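Local atomic coordinates of serine racemase (Enterococcus faecalis, PDB entry 4ECL), a protein that belongs to the alanine racemase family and joins a TIM-barrel domain to a mainly beta C-terminal domain in a two-chain assembly. Residues L16-N19 and V20-Q24; T137-K140 and D141-L144; A164-E168 and E169-A173. All coordinates share one frame; numbering follows the deposited sequence.

Interaction 1: residues L16-N19 and V20-Q24; sequences LEHN and VNTLQ
L16 O accepts the backbone N-H of V20 at 3.0 Å, the first of four i to i+4 backbone bonds that cross from 16-19 to 20-24 in helix 13-25. The CG2 methyl of V20 lies 3.6 Å from the same L16 O. L16 itself turns its side chain to helix 46-55, where it meets Y52 and L53. E17 O takes N21 N. The E17 and N21 side chains run side by side in the same direction, with E17 CG 4.1 Å from N21 ND2. Their carboxylate and amide planes are 33° apart. E17 OE1 also has a weak bond to Y52 OH.

H18 O accepts from T22 N at 2.9 Å and from T22 OG1 at 3.0 Å, the hydroxyl sitting above the carbonyl plane. With CG anti to the backbone N (chi1 167°), the H18 ring swings over T22. OG1 then lies on one ring face, offset toward the rim. H18 NE2 bonds to D240 O, and T22 OG1 also makes a weak hydrogen bond to D240 O.

N19 O closes the series with L23 N at 2.8 Å. The N19 amide turns away from this bond: OD1 takes R242 N, and ND2 gives to L224 O. The chemistry implies a helix fixed internally by backbone bonds and the T22 hydroxyl, whose H18 and N19 side chains tie it by hydrogen bonds to L224, D240 and R242.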
# COMPACT_ATOMS: atom_id res chain seq x y z
N LEU A 16 20.64 -7.30 8.82
CA LEU A 16 20.44 -5.91 9.25
C LEU A 16 21.59 -5.44 10.13
O LEU A 16 22.08 -4.32 9.98
CB LEU A 16 19.12 -5.76 10.01
CG LEU A 16 18.77 -4.39 10.60
CD1 LEU A 16 18.55 -3.34 9.52
CD2 LEU A 16 17.53 -4.50 11.48
N GLU A 17 21.99 -6.30 11.07
CA GLU A 17 23.11 -6.03 11.97
C GLU A 17 24.41 -5.91 11.18
O GLU A 17 25.26 -5.08 11.50
CB GLU A 17 23.22 -7.17 12.98
CG GLU A 17 24.24 -6.96 14.09
CD GLU A 17 24.30 -8.15 15.03
OE1 GLU A 17 23.77 -9.22 14.64
OE2 GLU A 17 24.84 -8.03 16.14
N HIS A 18 24.57 -6.75 10.16
CA HIS A 18 25.75 -6.65 9.30
C HIS A 18 25.77 -5.29 8.63
O HIS A 18 26.81 -4.65 8.54
CB HIS A 18 25.76 -7.75 8.24
CG HIS A 18 26.76 -7.52 7.15
ND1 HIS A 18 28.05 -7.99 7.20
CD2 HIS A 18 26.66 -6.84 5.98
CE1 HIS A 18 28.71 -7.62 6.11
NE2 HIS A 18 27.88 -6.93 5.35
N ASN A 19 24.61 -4.85 8.15
CA ASN A 19 24.53 -3.54 7.50
C ASN A 19 24.90 -2.39 8.43
O ASN A 19 25.66 -1.50 8.04
CB ASN A 19 23.14 -3.32 6.88
CG ASN A 19 22.86 -4.31 5.76
OD1 ASN A 19 23.79 -4.91 5.21
ND2 ASN A 19 21.58 -4.48 5.42
N VAL A 20 24.37 -2.42 9.65
CA VAL A 20 24.67 -1.39 10.63
C VAL A 20 26.17 -1.27 10.88
O VAL A 20 26.73 -0.17 10.90
CB VAL A 20 23.93 -1.64 11.96
CG1 VAL A 20 24.56 -0.85 13.09
CG2 VAL A 20 22.44 -1.27 11.82
N ASN A 21 26.82 -2.41 11.05
CA ASN A 21 28.27 -2.43 11.22
C ASN A 21 29.03 -1.94 9.99
O ASN A 21 29.99 -1.18 10.11
CB ASN A 21 28.77 -3.82 11.61
CG ASN A 21 28.41 -4.19 13.04
OD1 ASN A 21 28.50 -3.38 13.96
ND2 ASN A 21 27.99 -5.44 13.24
N THR A 22 28.60 -2.38 8.81
CA THR A 22 29.27 -2.01 7.57
C THR A 22 29.19 -0.51 7.35
O THR A 22 30.15 0.14 6.93
CB THR A 22 28.67 -2.72 6.35
OG1 THR A 22 28.87 -4.14 6.48
CG2 THR A 22 29.34 -2.24 5.07
N LEU A 23 28.02 0.04 7.66
CA LEU A 23 27.78 1.46 7.47
C LEU A 23 28.58 2.29 8.48
O LEU A 23 29.20 3.28 8.11
CB LEU A 23 26.28 1.74 7.57
CG LEU A 23 25.45 1.22 6.39
CD1 LEU A 23 23.96 1.30 6.67
CD2 LEU A 23 25.79 1.95 5.09
N GLN A 24 28.56 1.90 9.75
CA GLN A 24 29.29 2.64 10.77
C GLN A 24 30.78 2.67 10.45
O GLN A 24 31.46 3.66 10.72
CB GLN A 24 29.07 2.03 12.16
CG GLN A 24 27.69 2.28 12.72
CD GLN A 24 27.39 1.44 13.96
OE1 GLN A 24 27.97 0.36 14.16
NE2 GLN A 24 26.46 1.92 14.78

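Interaction 2: residues T137-K140 and D141-L144; sequences TEDK and DKIL
K142 lies alongside D139 at the start of helix 140-146, where D139 is both the N-cap residue and the centre of an inverse gamma turn. The D139 side chain makes no capping bond. It lies beside K142.

K142 CB starts 3.6 Å from D139 O, at the first turn of the helix. CG moves off the carbonyl and stands 4.0 Å from D139 CB. K142 CD comes closer to D139 CB, at 3.7 Å, so the aliphatic part of the lysine lies along the CB of the aspartate. The chain is extended beyond CG, with chi2 at 180°, and this carries the ammonium out beside the carboxylate. K142 NZ ends 3.8 Å from D139 OD2, a long salt bridge at the surface. The two side chains point the same way.

The backbone is held at two places. I143 N gives a weak bond to D139 O, and L144 N gives a shorter one to K140 O, at 3.2 Å. I143 is the buried member and packs on I124 and I126 of strand 120-127 and on L189 of helix 169-191. The K140 chain is bent at chi2 and chi4. Its charge makes a cation-pi contact with W188, and its tip turns back along the loop, where K140 NZ weakly bonds T137 O at 3.2 Å.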
# COMPACT_ATOMS: atom_id res chain seq x y z
N THR A 137 18.12 29.82 1.87
CA THR A 137 19.49 30.23 2.16
C THR A 137 19.62 31.75 2.14
O THR A 137 20.56 32.30 2.69
CB THR A 137 20.50 29.63 1.17
OG1 THR A 137 20.07 29.88 -0.17
CG2 THR A 137 20.63 28.14 1.39
N GLU A 138 18.67 32.42 1.48
CA GLU A 138 18.65 33.88 1.45
C GLU A 138 18.39 34.39 2.85
O GLU A 138 19.16 35.16 3.40
CB GLU A 138 17.55 34.40 0.54
CG GLU A 138 17.14 33.47 -0.58
CD GLU A 138 17.94 33.68 -1.84
OE1 GLU A 138 19.17 33.90 -1.73
OE2 GLU A 138 17.35 33.63 -2.94
N ASP A 139 17.29 33.91 3.43
CA ASP A 139 16.74 34.47 4.66
C ASP A 139 17.60 34.16 5.89
O ASP A 139 17.11 33.59 6.86
CB ASP A 139 15.30 33.98 4.87
CG ASP A 139 14.44 34.12 3.61
OD1 ASP A 139 14.78 34.95 2.74
OD2 ASP A 139 13.43 33.40 3.49
N LYS A 140 18.86 34.57 5.83
CA LYS A 140 19.84 34.30 6.88
C LYS A 140 19.35 34.75 8.24
O LYS A 140 19.62 34.10 9.26
CB LYS A 140 21.16 35.02 6.58
CG LYS A 140 21.78 34.67 5.25
CD LYS A 140 22.97 33.74 5.41
CE LYS A 140 23.39 33.17 4.07
NZ LYS A 140 23.14 34.15 2.97
N ASP A 141 18.63 35.86 8.27
CA ASP A 141 18.24 36.42 9.55
C ASP A 141 17.14 35.58 10.22
O ASP A 141 17.15 35.39 11.44
CB ASP A 141 17.85 37.89 9.41
CG ASP A 141 19.08 38.81 9.28
OD1 ASP A 141 19.85 38.93 10.26
OD2 ASP A 141 19.28 39.39 8.19
N LYS A 142 16.22 35.07 9.41
CA LYS A 142 15.17 34.20 9.95
C LYS A 142 15.77 32.94 10.59
O LYS A 142 15.32 32.49 11.65
CB LYS A 142 14.15 33.86 8.87
CG LYS A 142 13.50 35.10 8.26
CD LYS A 142 12.49 34.74 7.18
CE LYS A 142 11.89 35.98 6.52
NZ LYS A 142 10.99 35.60 5.39
N ILE A 143 16.80 32.39 9.96
CA ILE A 143 17.49 31.22 10.50
C ILE A 143 18.11 31.52 11.87
O ILE A 143 17.92 30.77 12.83
CB ILE A 143 18.59 30.72 9.53
CG1 ILE A 143 17.95 30.22 8.23
CG2 ILE A 143 19.42 29.60 10.18
CD1 ILE A 143 18.92 30.09 7.07
N LEU A 144 18.83 32.63 11.95
CA LEU A 144 19.48 33.02 13.19
C LEU A 144 18.43 33.30 14.27
O LEU A 144 18.62 32.96 15.44
CB LEU A 144 20.39 34.23 12.96
CG LEU A 144 21.08 34.80 14.20
CD1 LEU A 144 21.93 33.73 14.87
CD2 LEU A 144 21.92 36.01 13.83

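Interaction 3: residues A164-E168 and E169-A173; sequences ADSLE and ENDVA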
# COMPACT_ATOMS: atom_id res chain seq x y z
N ALA A 164 22.38 13.00 -5.00
CA ALA A 164 23.64 12.46 -4.56
C ALA A 164 23.84 11.07 -5.16
O ALA A 164 24.95 10.53 -5.14
CB ALA A 164 23.70 12.40 -3.04
N ASP A 165 22.76 10.50 -5.70
CA ASP A 165 22.76 9.15 -6.23
C ASP A 165 23.21 9.13 -7.69
O ASP A 165 23.24 8.07 -8.31
CB ASP A 165 21.37 8.53 -6.11
CG ASP A 165 20.31 9.32 -6.86
OD1 ASP A 165 20.47 10.55 -7.02
OD2 ASP A 165 19.30 8.72 -7.29
N SER A 166 23.54 10.29 -8.23
CA SER A 166 23.89 10.38 -9.65
C SER A 166 25.26 10.99 -9.87
O SER A 166 25.57 12.06 -9.34
CB SER A 166 22.83 11.17 -10.42
OG SER A 166 23.31 11.48 -11.72
N LEU A 167 26.07 10.32 -10.67
CA LEU A 167 27.41 10.82 -10.95
C LEU A 167 27.49 11.47 -12.33
O LEU A 167 28.56 11.57 -12.92
CB LEU A 167 28.45 9.70 -10.79
CG LEU A 167 28.57 9.22 -9.34
CD1 LEU A 167 29.61 8.13 -9.21
CD2 LEU A 167 28.90 10.39 -8.40
N GLU A 168 26.34 11.92 -12.84
CA GLU A 168 26.33 12.70 -14.06
C GLU A 168 26.80 14.12 -13.76
O GLU A 168 26.60 14.63 -12.66
CB GLU A 168 24.95 12.72 -14.72
CG GLU A 168 24.53 11.38 -15.32
CD GLU A 168 25.62 10.74 -16.20
OE1 GLU A 168 26.18 11.44 -17.07
OE2 GLU A 168 25.90 9.53 -16.01
N GLU A 169 27.44 14.74 -14.76
CA GLU A 169 28.02 16.07 -14.66
C GLU A 169 27.11 17.10 -13.99
O GLU A 169 27.43 17.61 -12.92
CB GLU A 169 28.42 16.56 -16.06
CG GLU A 169 29.54 17.59 -16.10
CD GLU A 169 30.08 17.80 -17.51
OE1 GLU A 169 29.37 17.45 -18.48
OE2 GLU A 169 31.22 18.30 -17.64
N ASN A 170 25.96 17.37 -14.60
CA ASN A 170 25.02 18.35 -14.08
C ASN A 170 24.61 18.06 -12.64
O ASN A 170 24.50 18.98 -11.81
CB ASN A 170 23.76 18.43 -14.96
CG ASN A 170 24.05 18.96 -16.36
OD1 ASN A 170 25.00 19.72 -16.57
ND2 ASN A 170 23.22 18.57 -17.32
N ASP A 171 24.39 16.78 -12.34
CA ASP A 171 23.91 16.36 -11.03
C ASP A 171 24.96 16.56 -9.94
O ASP A 171 24.65 17.03 -8.85
CB ASP A 171 23.46 14.90 -11.07
CG ASP A 171 22.16 14.71 -11.83
OD1 ASP A 171 21.27 15.58 -11.70
OD2 ASP A 171 22.03 13.71 -12.56
N VAL A 172 26.19 16.19 -10.25
CA VAL A 172 27.30 16.38 -9.33
C VAL A 172 27.46 17.87 -9.03
O VAL A 172 27.67 18.26 -7.88
CB VAL A 172 28.60 15.75 -9.88
CG1 VAL A 172 29.83 16.42 -9.29
CG2 VAL A 172 28.63 14.23 -9.61
N ALA A 173 27.32 18.69 -10.06
CA ALA A 173 27.44 20.14 -9.91
C ALA A 173 26.37 20.71 -8.98
O ALA A 173 26.65 21.54 -8.11
CB ALA A 173 27.36 20.80 -11.27
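S166 OG donates to D171 OD2 at 2.7 Å, the shortest contact between the loop 164-168 and the first turn of helix 169-191. The serine hydroxyl reaches the carboxylate on the anti side of OD2 and 28° out of its plane. S166 CB follows closely, 3.4 Å from D171 OD2. Nearby, V172 N gives a straight bond to E168 O at 2.9 Å, almost in line with the carbonyl. An apolar patch completes the first shell. The CG2 methyl of V172 touches L167 CD2 at 4.0 Å and L167 CA at 3.9 Å, and the two side chains cross at a slant.

The next layer sets these groups in place. S166 OG lies anti to its own nitrogen (chi1 168°), and in this position it also accepts E168 N at 3.3 Å. The hydroxyl is therefore gripped twice, donating a hydrogen bond to D171 OD2 and accepting one from E168 N. D171 CG lies beside its backbone N, which turns the carboxylate back to the loop. The main partner of that carboxylate is R267 of the second subunit, in a salt bridge to OD2, and Y265 of the same subunit packs on D171. R267 probably offsets the charge of D171, while the nearby acids D165 and E168 would oppose this. V172 also rests on Y210, and L167 reaches N209 and K236.

E168 takes the N-cap position, and its O accepts the first-turn bond from V172 N. The arrangement is an ST turn at S166 leading into a helix N-terminus. It belongs to the beta-alpha connection between strand 152-158 and helix 169-191 of the TIM barrel, here joined to the partner subunit.

All three are local contacts within the TIM-barrel domain, and they do not touch one another. Interaction 1 is the most buried and lies within one helix. Interactions 2 and 3 are surface contacts at helix starts, each containing a turn. Both meet helix 169-191: interaction 3 includes its first turn, and helix 140-146 of interaction 2 packs on W188 and L189 in its far part. Their centres are 27 Å apart. The chemistry follows the place. Interaction 1 uses polar side chains on backbone groups, interaction 2 a long charge pair at the surface, and interaction 3 a short hydroxyl-carboxylate bond tied to an arginine of the second subunit.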